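PDB 3HNM: putative chitobiase from Bacteroides thetaiotaomicron, which is of unknown function but carries an F5/8 type C (discoidin-like) domain, consistent with carbohydrate binding in a chitobiase-related protein. Local coordinates for residues 96-107 / 136-147; 49-57 / 83-93. One frame throughout, in Å; residues are numbered along the deposited sequence.

Interaction 1 (96-107 / 136-147)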
loop_
_atom_site.group_PDB
_atom_site.type_symbol
_atom_site.label_atom_id
_atom_site.label_comp_id
_atom_site.label_asym_id
_atom_site.label_seq_id
_atom_site.Cartn_x
_atom_site.Cartn_y
_atom_site.Cartn_z
ATOM N N THR A 96 9.237 -5.667 5.199
ATOM C CA THR A 96 10.385 -4.897 5.629
ATOM C C THR A 96 10.362 -3.436 5.218
ATOM O O THR A 96 11.404 -2.778 5.183
ATOM C CB THR A 96 11.681 -5.574 5.122
ATOM O OG1 THR A 96 11.536 -5.897 3.733
ATOM C CG2 THR A 96 11.955 -6.858 5.905
ATOM N N SER A 97 9.175 -2.923 4.914
ATOM C CA SER A 97 9.037 -1.523 4.512
ATOM C C SER A 97 9.665 -0.654 5.598
ATOM O O SER A 97 9.310 -0.766 6.770
ATOM C CB SER A 97 7.562 -1.173 4.338
ATOM O OG SER A 97 6.918 -2.091 3.469
ATOM N N LYS A 98 10.591 0.211 5.195
ATOM C CA LYS A 98 11.308 1.072 6.125
ATOM C C LYS A 98 11.108 2.573 5.924
ATOM O O LYS A 98 11.034 3.329 6.890
ATOM C CB LYS A 98 12.800 0.742 6.076
ATOM C CG LYS A 98 13.655 1.618 6.937
ATOM C CD LYS A 98 14.938 0.918 7.250
ATOM C CE LYS A 98 16.019 1.892 7.659
ATOM N NZ LYS A 98 16.457 2.681 6.462
ATOM N N ALA A 99 11.027 3.013 4.677
ATOM C CA ALA A 99 10.833 4.423 4.397
ATOM C C ALA A 99 10.138 4.557 3.062
ATOM O O ALA A 99 10.156 3.638 2.243
ATOM C CB ALA A 99 12.175 5.154 4.376
ATOM N N GLY A 100 9.520 5.710 2.847
ATOM C CA GLY A 100 8.809 5.946 1.603
ATOM C C GLY A 100 7.810 7.076 1.752
ATOM O O GLY A 100 7.829 7.791 2.748
ATOM N N TYR A 101 6.926 7.219 0.770
ATOM C CA TYR A 101 5.944 8.279 0.784
ATOM C C TYR A 101 4.702 7.880 -0.005
ATOM O O TYR A 101 4.682 6.827 -0.631
ATOM C CB TYR A 101 6.563 9.539 0.187
ATOM C CG TYR A 101 6.982 9.371 -1.256
ATOM C CD1 TYR A 101 8.165 8.703 -1.607
ATOM C CD2 TYR A 101 6.182 9.872 -2.279
ATOM C CE1 TYR A 101 8.528 8.552 -2.949
ATOM C CE2 TYR A 101 6.531 9.726 -3.604
ATOM C CZ TYR A 101 7.694 9.072 -3.934
ATOM O OH TYR A 101 8.004 8.949 -5.256
ATOM N N VAL A 102 3.672 8.722 0.033
ATOM C CA VAL A 102 2.418 8.460 -0.673
ATOM C C VAL A 102 1.979 9.761 -1.335
ATOM O O VAL A 102 1.993 10.805 -0.691
ATOM C CB VAL A 102 1.331 7.955 0.334
ATOM C CG1 VAL A 102 1.269 8.865 1.529
ATOM C CG2 VAL A 102 -0.024 7.848 -0.339
ATOM N N GLU A 103 1.627 9.705 -2.617
ATOM C CA GLU A 103 1.185 10.897 -3.350
ATOM C C GLU A 103 -0.332 10.780 -3.519
ATOM O O GLU A 103 -0.910 9.799 -3.062
ATOM C CB GLU A 103 1.867 10.986 -4.737
ATOM C CG GLU A 103 3.418 10.929 -4.749
ATOM C CD GLU A 103 4.009 10.877 -6.172
ATOM O OE1 GLU A 103 5.254 10.750 -6.340
ATOM O OE2 GLU A 103 3.219 10.966 -7.137
ATOM N N ALA A 104 -0.973 11.774 -4.145
ATOM C CA ALA A 104 -2.430 11.767 -4.378
ATOM C C ALA A 104 -2.721 12.573 -5.633
ATOM O O ALA A 104 -2.062 13.577 -5.905
ATOM C CB ALA A 104 -3.184 12.357 -3.187
ATOM N N SER A 105 -3.703 12.114 -6.397
ATOM C CA SER A 105 -4.077 12.758 -7.650
ATOM C C SER A 105 -5.566 12.687 -7.840
ATOM O O SER A 105 -6.242 11.899 -7.186
ATOM C CB SER A 105 -3.413 12.063 -8.846
ATOM O OG SER A 105 -4.072 12.400 -10.062
ATOM N N ILE A 106 -6.072 13.492 -8.764
ATOM C CA ILE A 106 -7.497 13.514 -9.043
ATOM C C ILE A 106 -7.770 13.129 -10.506
ATOM O O ILE A 106 -8.917 12.914 -10.897
ATOM C CB ILE A 106 -8.067 14.922 -8.735
ATOM C CG1 ILE A 106 -9.569 14.934 -8.907
ATOM C CG2 ILE A 106 -7.467 15.955 -9.672
ATOM C CD1 ILE A 106 -10.145 16.311 -8.709
ATOM N N ASP A 107 -6.706 13.020 -11.297
ATOM C CA ASP A 107 -6.826 12.679 -12.716
ATOM C C ASP A 107 -5.805 11.643 -13.188
ATOM O O ASP A 107 -5.677 11.379 -14.389
ATOM C CB ASP A 107 -6.665 13.941 -13.562
ATOM C CG ASP A 107 -5.511 14.824 -13.084
ATOM O OD1 ASP A 107 -4.534 14.298 -12.483
ATOM O OD2 ASP A 107 -5.570 16.055 -13.321
ATOM N N ALA A 136 -8.746 13.694 -3.577
ATOM C CA ALA A 136 -8.132 12.696 -4.440
ATOM C C ALA A 136 -9.051 11.564 -4.890
ATOM O O ALA A 136 -10.064 11.271 -4.260
ATOM C CB ALA A 136 -6.904 12.112 -3.751
ATOM N N ARG A 137 -8.666 10.950 -6.007
ATOM C CA ARG A 137 -9.360 9.819 -6.613
ATOM C C ARG A 137 -8.367 8.665 -6.637
ATOM O O ARG A 137 -8.706 7.526 -6.317
ATOM C CB ARG A 137 -9.764 10.151 -8.048
ATOM C CG ARG A 137 -9.978 8.937 -8.941
ATOM C CD ARG A 137 -11.323 8.290 -8.706
ATOM N NE ARG A 137 -11.555 7.142 -9.586
ATOM C CZ ARG A 137 -11.598 7.195 -10.916
ATOM N NH1 ARG A 137 -11.420 8.346 -11.554
ATOM N NH2 ARG A 137 -11.831 6.091 -11.610
ATOM N N TYR A 138 -7.134 8.982 -7.025
ATOM C CA TYR A 138 -6.055 7.997 -7.114
ATOM C C TYR A 138 -4.989 8.205 -6.041
ATOM O O TYR A 138 -4.690 9.331 -5.674
ATOM C CB TYR A 138 -5.397 8.098 -8.479
ATOM C CG TYR A 138 -6.384 8.020 -9.602
ATOM C CD1 TYR A 138 -6.796 6.792 -10.107
ATOM C CD2 TYR A 138 -6.898 9.175 -10.176
ATOM C CE1 TYR A 138 -7.689 6.716 -11.163
ATOM C CE2 TYR A 138 -7.792 9.110 -11.230
ATOM C CZ TYR A 138 -8.181 7.885 -11.722
ATOM O OH TYR A 138 -9.044 7.837 -12.786
ATOM N N ILE A 139 -4.419 7.118 -5.547
ATOM C CA ILE A 139 -3.384 7.197 -4.536
ATOM C C ILE A 139 -2.146 6.527 -5.090
ATOM O O ILE A 139 -2.241 5.617 -5.918
ATOM C CB ILE A 139 -3.777 6.461 -3.259
ATOM C CG1 ILE A 139 -4.913 7.211 -2.561
ATOM C CG2 ILE A 139 -2.547 6.294 -2.360
ATOM C CD1 ILE A 139 -5.506 6.487 -1.341
ATOM N N ARG A 140 -0.979 6.970 -4.644
ATOM C CA ARG A 140 0.249 6.378 -5.123
ATOM C C ARG A 140 1.156 6.109 -3.942
ATOM O O ARG A 140 1.689 7.030 -3.339
ATOM C CB ARG A 140 0.917 7.303 -6.129
ATOM C CG ARG A 140 2.151 6.703 -6.723
ATOM C CD ARG A 140 2.202 6.967 -8.190
ATOM N NE ARG A 140 2.859 8.224 -8.495
ATOM C CZ ARG A 140 2.815 8.813 -9.681
ATOM N NH1 ARG A 140 2.143 8.268 -10.690
ATOM N NH2 ARG A 140 3.449 9.956 -9.865
ATOM N N PHE A 141 1.305 4.836 -3.602
ATOM C CA PHE A 141 2.135 4.433 -2.482
ATOM C C PHE A 141 3.514 4.085 -3.055
ATOM O O PHE A 141 3.613 3.566 -4.167
ATOM C CB PHE A 141 1.459 3.253 -1.786
ATOM C CG PHE A 141 2.144 2.816 -0.548
ATOM C CD1 PHE A 141 2.414 3.718 0.469
ATOM C CD2 PHE A 141 2.585 1.511 -0.422
ATOM C CE1 PHE A 141 3.129 3.323 1.599
ATOM C CE2 PHE A 141 3.296 1.099 0.692
ATOM C CZ PHE A 141 3.571 2.006 1.705
ATOM N N VAL A 142 4.578 4.397 -2.320
ATOM C CA VAL A 142 5.932 4.132 -2.814
ATOM C C VAL A 142 6.884 3.679 -1.705
ATOM O O VAL A 142 7.044 4.375 -0.711
ATOM C CB VAL A 142 6.531 5.404 -3.508
ATOM C CG1 VAL A 142 7.957 5.140 -3.939
ATOM C CG2 VAL A 142 5.681 5.809 -4.718
ATOM N N ILE A 143 7.498 2.507 -1.872
ATOM C CA ILE A 143 8.453 1.992 -0.889
ATOM C C ILE A 143 9.803 2.451 -1.409
ATOM O O ILE A 143 10.148 2.170 -2.562
ATOM C CB ILE A 143 8.497 0.432 -0.837
ATOM C CG1 ILE A 143 7.088 -0.168 -0.845
ATOM C CG2 ILE A 143 9.288 -0.021 0.393
ATOM C CD1 ILE A 143 6.410 -0.186 0.472
ATOM N N THR A 144 10.568 3.156 -0.585
ATOM C CA THR A 144 11.874 3.628 -1.035
ATOM C C THR A 144 13.019 2.919 -0.335
ATOM O O THR A 144 14.079 2.741 -0.922
ATOM C CB THR A 144 12.035 5.126 -0.839
ATOM O OG1 THR A 144 11.701 5.476 0.511
ATOM C CG2 THR A 144 11.147 5.860 -1.806
ATOM N N ASP A 145 12.829 2.520 0.916
ATOM C CA ASP A 145 13.890 1.785 1.562
ATOM C C ASP A 145 13.296 0.603 2.288
ATOM O O ASP A 145 12.183 0.675 2.790
ATOM C CB ASP A 145 14.710 2.648 2.510
ATOM C CG ASP A 145 16.100 2.077 2.718
ATOM O OD1 ASP A 145 16.684 1.635 1.704
ATOM O OD2 ASP A 145 16.606 2.066 3.865
ATOM N N THR A 146 14.051 -0.489 2.328
ATOM C CA THR A 146 13.606 -1.733 2.937
ATOM C C THR A 146 14.593 -2.239 3.991
ATOM O O THR A 146 15.801 -2.059 3.857
ATOM C CB THR A 146 13.404 -2.802 1.798
ATOM O OG1 THR A 146 12.073 -2.698 1.273
ATOM C CG2 THR A 146 13.648 -4.217 2.290
ATOM N N TYR A 147 14.081 -2.846 5.059
ATOM C CA TYR A 147 14.955 -3.407 6.086
ATOM C C TYR A 147 15.521 -4.674 5.479
ATOM O O TYR A 147 14.784 -5.475 4.912
ATOM C CB TYR A 147 14.173 -3.771 7.340
ATOM C CG TYR A 147 13.926 -2.610 8.257
ATOM C CD1 TYR A 147 14.931 -2.125 9.088
ATOM C CD2 TYR A 147 12.693 -1.971 8.271
ATOM C CE1 TYR A 147 14.710 -1.027 9.910
ATOM C CE2 TYR A 147 12.460 -0.874 9.082
ATOM C CZ TYR A 147 13.470 -0.406 9.898
ATOM O OH TYR A 147 13.231 0.691 10.686
#
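V102 and I139 meet through their CG2 methyls, 3.6 Å from V102 CG2 to I139 CG2, on the inward face of an antiparallel strand pair; the short strand axes of 100-105 and 138-146 run at 164°. A104 joins them there, its CB 3.8 Å from A136 CB. F141 turns its ring edge to V102 CB and stacks its ring on W117, with F80 and F82 nearby. This side is closely filled and apolar, whereas the other carries polar ends and is partly open to solvent. There E103 and R140 lie side by side. R140 starts out with CG trans to its own N (chi1 -176°), then bends twice further out and brings NE and NH2 to one carboxylate oxygen: a salt bridge, 2.9 Å from NH2 to E103 OE2, though both hydrogen bonds are weak and the carboxylate and guanidinium planes stand 66° apart. Next to it V142 CB sits over one face of the Y101 ring, 4.0 Å from its centroid. At the far end K98 NZ reaches the anti lone pair of D145 OD2 at 2.7 Å, while K98 CD lies over the centre of the Y147 ring, 3.3 Å from the centroid; Y147 OH is bonded to S119 O. With an alanine here instead of Y147, the K98 methylenes are likely to lose the face they rest on and be less firmly aimed at D145, and S119 O its hydroxyl partner. Three classic bulges twist the ladder: A99 O takes T144 N and D145 N, D145 O takes K98 N and A99 N, and S105 O takes R137 N and Y138 N. The pair belongs to the five-stranded sheet of an antiparallel beta-sandwich, the jelly-roll architecture typical of F5/8 type C domains.

Interaction 2 (49-57 / 83-93)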
loop_
_atom_site.group_PDB
_atom_site.type_symbol
_atom_site.label_atom_id
_atom_site.label_comp_id
_atom_site.label_asym_id
_atom_site.label_seq_id
_atom_site.Cartn_x
_atom_site.Cartn_y
_atom_site.Cartn_z
ATOM N N PRO A 49 -5.342 -8.117 6.353
ATOM C CA PRO A 49 -3.886 -8.288 6.283
ATOM C C PRO A 49 -3.545 -9.786 6.266
ATOM O O PRO A 49 -2.372 -10.173 6.281
ATOM C CB PRO A 49 -3.385 -7.616 7.564
ATOM C CG PRO A 49 -4.477 -6.663 7.930
ATOM C CD PRO A 49 -5.720 -7.451 7.615
ATOM N N GLY A 50 -4.585 -10.623 6.265
ATOM C CA GLY A 50 -4.393 -12.069 6.236
ATOM C C GLY A 50 -3.800 -12.524 4.909
ATOM O O GLY A 50 -3.058 -13.509 4.844
ATOM N N THR A 51 -4.157 -11.802 3.849
ATOM C CA THR A 51 -3.671 -12.058 2.503
ATOM C C THR A 51 -2.559 -11.039 2.314
ATOM O O THR A 51 -2.641 -9.927 2.853
ATOM C CB THR A 51 -4.730 -11.756 1.463
ATOM O OG1 THR A 51 -5.085 -10.373 1.558
ATOM C CG2 THR A 51 -5.959 -12.606 1.690
ATOM N N GLN A 52 -1.537 -11.391 1.536
ATOM C CA GLN A 52 -0.403 -10.482 1.332
ATOM C C GLN A 52 -0.077 -10.209 -0.126
ATOM O O GLN A 52 -0.764 -10.667 -1.031
ATOM C CB GLN A 52 0.851 -11.060 1.994
ATOM C CG GLN A 52 1.460 -12.178 1.173
ATOM C CD GLN A 52 2.571 -12.894 1.878
ATOM O OE1 GLN A 52 3.273 -13.705 1.283
ATOM N NE2 GLN A 52 2.738 -12.610 3.154
ATOM N N TRP A 53 0.988 -9.436 -0.319
ATOM C CA TRP A 53 1.517 -9.082 -1.635
ATOM C C TRP A 53 3.005 -9.415 -1.578
ATOM O O TRP A 53 3.670 -9.123 -0.583
ATOM C CB TRP A 53 1.356 -7.587 -1.921
ATOM C CG TRP A 53 2.308 -7.088 -2.979
ATOM C CD1 TRP A 53 2.146 -7.147 -4.343
ATOM C CD2 TRP A 53 3.602 -6.521 -2.756
ATOM N NE1 TRP A 53 3.262 -6.655 -4.978
ATOM C CE2 TRP A 53 4.174 -6.264 -4.030
ATOM C CE3 TRP A 53 4.341 -6.207 -1.601
ATOM C CZ2 TRP A 53 5.459 -5.703 -4.179
ATOM C CZ3 TRP A 53 5.614 -5.653 -1.751
ATOM C CH2 TRP A 53 6.159 -5.407 -3.032
ATOM N N LEU A 54 3.529 -10.015 -2.640
ATOM C CA LEU A 54 4.935 -10.369 -2.666
ATOM C C LEU A 54 5.642 -9.688 -3.838
ATOM O O LEU A 54 5.108 -9.616 -4.944
ATOM C CB LEU A 54 5.091 -11.886 -2.758
ATOM C CG LEU A 54 6.424 -12.418 -2.246
ATOM C CD1 LEU A 54 6.550 -12.063 -0.765
ATOM C CD2 LEU A 54 6.511 -13.933 -2.451
ATOM N N CYS A 55 6.832 -9.162 -3.571
ATOM C CA CYS A 55 7.633 -8.493 -4.592
ATOM C C CYS A 55 8.118 -9.545 -5.595
ATOM O O CYS A 55 7.829 -10.723 -5.430
ATOM C CB CYS A 55 8.842 -7.851 -3.936
ATOM S SG CYS A 55 9.803 -9.058 -3.050
ATOM N N ARG A 56 8.853 -9.129 -6.626
ATOM C CA ARG A 56 9.366 -10.084 -7.598
ATOM C C ARG A 56 10.384 -10.916 -6.834
ATOM O O ARG A 56 11.274 -10.370 -6.178
ATOM C CB ARG A 56 10.047 -9.379 -8.757
ATOM C CG ARG A 56 9.708 -10.003 -10.070
ATOM C CD ARG A 56 10.700 -9.631 -11.127
ATOM N NE ARG A 56 10.581 -10.534 -12.262
ATOM C CZ ARG A 56 11.500 -10.670 -13.206
ATOM N NH1 ARG A 56 12.613 -9.953 -13.152
ATOM N NH2 ARG A 56 11.306 -11.525 -14.198
ATOM N N TRP A 57 10.264 -12.233 -6.920
ATOM C CA TRP A 57 11.150 -13.085 -6.162
ATOM C C TRP A 57 12.243 -13.782 -6.944
ATOM O O TRP A 57 13.327 -14.047 -6.408
ATOM C CB TRP A 57 10.308 -14.103 -5.391
ATOM C CG TRP A 57 10.936 -14.573 -4.117
ATOM C CD1 TRP A 57 11.836 -15.577 -3.975
ATOM C CD2 TRP A 57 10.727 -14.031 -2.805
ATOM N NE1 TRP A 57 12.206 -15.701 -2.658
ATOM C CE2 TRP A 57 11.543 -14.765 -1.916
ATOM C CE3 TRP A 57 9.933 -12.995 -2.297
ATOM C CZ2 TRP A 57 11.587 -14.500 -0.540
ATOM C CZ3 TRP A 57 9.979 -12.730 -0.926
ATOM C CH2 TRP A 57 10.804 -13.484 -0.065
ATOM N N ALA A 83 -0.398 -1.999 6.558
ATOM C CA ALA A 83 -0.171 -2.993 7.598
ATOM C C ALA A 83 0.638 -4.197 7.091
ATOM O O ALA A 83 0.178 -4.960 6.241
ATOM C CB ALA A 83 -1.505 -3.466 8.161
ATOM N N ASN A 84 1.845 -4.360 7.618
ATOM C CA ASN A 84 2.683 -5.471 7.230
ATOM C C ASN A 84 1.890 -6.781 7.254
ATOM O O ASN A 84 0.821 -6.868 7.871
ATOM C CB ASN A 84 3.897 -5.553 8.155
ATOM C CG ASN A 84 5.010 -4.615 7.725
ATOM O OD1 ASN A 84 5.614 -3.910 8.548
ATOM N ND2 ASN A 84 5.290 -4.602 6.420
ATOM N N PRO A 85 2.395 -7.814 6.558
ATOM C CA PRO A 85 1.721 -9.111 6.508
ATOM C C PRO A 85 1.552 -9.715 7.881
ATOM O O PRO A 85 2.349 -9.465 8.787
ATOM C CB PRO A 85 2.641 -9.938 5.626
ATOM C CG PRO A 85 3.144 -8.926 4.675
ATOM C CD PRO A 85 3.507 -7.784 5.596
ATOM N N VAL A 86 0.506 -10.518 8.016
ATOM C CA VAL A 86 0.191 -11.189 9.267
ATOM C C VAL A 86 -0.387 -12.573 8.991
ATOM O O VAL A 86 -1.240 -12.733 8.106
ATOM C CB VAL A 86 -0.842 -10.395 10.058
ATOM C CG1 VAL A 86 -2.167 -10.372 9.301
ATOM C CG2 VAL A 86 -1.005 -10.995 11.433
ATOM N N ALA A 87 0.064 -13.564 9.762
ATOM C CA ALA A 87 -0.394 -14.955 9.619
ATOM C C ALA A 87 -1.891 -15.064 9.297
ATOM O O ALA A 87 -2.704 -14.284 9.804
ATOM C CB ALA A 87 -0.070 -15.727 10.892
ATOM N N PRO A 88 -2.280 -16.047 8.465
ATOM C CA PRO A 88 -1.481 -17.078 7.793
ATOM C C PRO A 88 -0.738 -16.597 6.547
ATOM O O PRO A 88 -0.640 -17.334 5.559
ATOM C CB PRO A 88 -2.529 -18.119 7.432
ATOM C CG PRO A 88 -3.669 -17.250 6.994
ATOM C CD PRO A 88 -3.705 -16.201 8.112
ATOM N N ALA A 89 -0.237 -15.366 6.576
ATOM C CA ALA A 89 0.495 -14.828 5.435
ATOM C C ALA A 89 1.791 -15.607 5.325
ATOM O O ALA A 89 2.512 -15.778 6.309
ATOM C CB ALA A 89 0.781 -13.354 5.641
ATOM N N ALA A 90 2.093 -16.083 4.126
ATOM C CA ALA A 90 3.302 -16.875 3.929
ATOM C C ALA A 90 4.618 -16.104 4.076
ATOM O O ALA A 90 5.690 -16.704 4.068
ATOM C CB ALA A 90 3.249 -17.561 2.565
ATOM N N HIS A 91 4.545 -14.784 4.213
ATOM C CA HIS A 91 5.762 -13.994 4.325
ATOM C C HIS A 91 5.695 -12.825 5.305
ATOM O O HIS A 91 5.778 -11.667 4.891
ATOM C CB HIS A 91 6.165 -13.441 2.956
ATOM C CG HIS A 91 6.545 -14.485 1.951
ATOM N ND1 HIS A 91 5.613 -15.212 1.244
ATOM C CD2 HIS A 91 7.755 -14.871 1.484
ATOM C CE1 HIS A 91 6.232 -15.996 0.381
ATOM N NE2 HIS A 91 7.532 -15.806 0.505
ATOM N N VAL A 92 5.552 -13.118 6.595
ATOM C CA VAL A 92 5.498 -12.056 7.595
ATOM C C VAL A 92 6.912 -11.524 7.828
ATOM O O VAL A 92 7.093 -10.365 8.214
ATOM C CB VAL A 92 4.904 -12.547 8.938
ATOM C CG1 VAL A 92 3.449 -12.916 8.754
ATOM C CG2 VAL A 92 5.685 -13.734 9.451
ATOM N N TRP A 93 7.915 -12.366 7.585
ATOM C CA TRP A 93 9.304 -11.945 7.762
ATOM C C TRP A 93 9.711 -11.025 6.601
ATOM O O TRP A 93 10.702 -10.292 6.686
ATOM C CB TRP A 93 10.265 -13.162 7.840
ATOM C CG TRP A 93 10.294 -14.023 6.595
ATOM C CD1 TRP A 93 9.463 -15.058 6.309
ATOM C CD2 TRP A 93 11.073 -13.801 5.404
ATOM N NE1 TRP A 93 9.653 -15.487 5.011
ATOM C CE2 TRP A 93 10.636 -14.730 4.436
ATOM C CE3 TRP A 93 12.086 -12.900 5.062
ATOM C CZ2 TRP A 93 11.170 -14.786 3.156
ATOM C CZ3 TRP A 93 12.618 -12.955 3.783
ATOM C CH2 TRP A 93 12.158 -13.891 2.847
#
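L54 lays its CD1 methyl over the centre of the H91 imidazole, 3.7 Å from the ring centroid, and CD2 lies over the same face. L54 swings its branch away from its own N (chi1 -157°), which carries both methyls across the ring. The Q52 side chain crosses H91 at about a right angle, its amide plane 47° from the imidazole, and Q52 CB rests 4.1 Å from P85 CG. On the W57 side, H91 meets the indole obliquely, with NE2 over one of its faces, and W93 comes to the W57 edge rim to rim, the planes at 87°. W57, H91 and W93 thus form an aromatic cluster on loops at one end of the beta-sandwich, a region that in discoidin-like domains commonly holds the ligand-binding loops. Farther along, P49 CB packs 3.5 Å from V86 CG1, and V86 N gives P49 O a weak hydrogen bond of 3.4 Å. V86 O in turn accepts from A89 N across a turn with a cis peptide before P88. Beyond this shell, W39 meets H91 edge-to-face, S156 OG bonds to H91 O, and R154 stands in cation-pi contact with W57. T51 belongs to the magnesium site with S43, D46, N48 and G158; S43 OG also bonds to Q52 O.

Interaction 1 lies nearer the centre of the chain and is held by strand pairing: a ladder of backbone bonds with an apolar inner face and salt bridges on the outer one. Interaction 2, about 18 Å away centre to centre, joins mostly loops near the surface, and aromatic, proline and methyl contacts replace the ladder; its one backbone bond across is weak. The two follow each other along the chain, and 83-93 leads almost directly into 96-107, where N84 packs lightly against T96 and S97. R154, already met beside W57, also takes the T96 hydroxyl on its backbone O. Segment 49-57 supplies T51 to the magnesium site, while the side chain of F141 in interaction 1 stays about 12 Å from the ion.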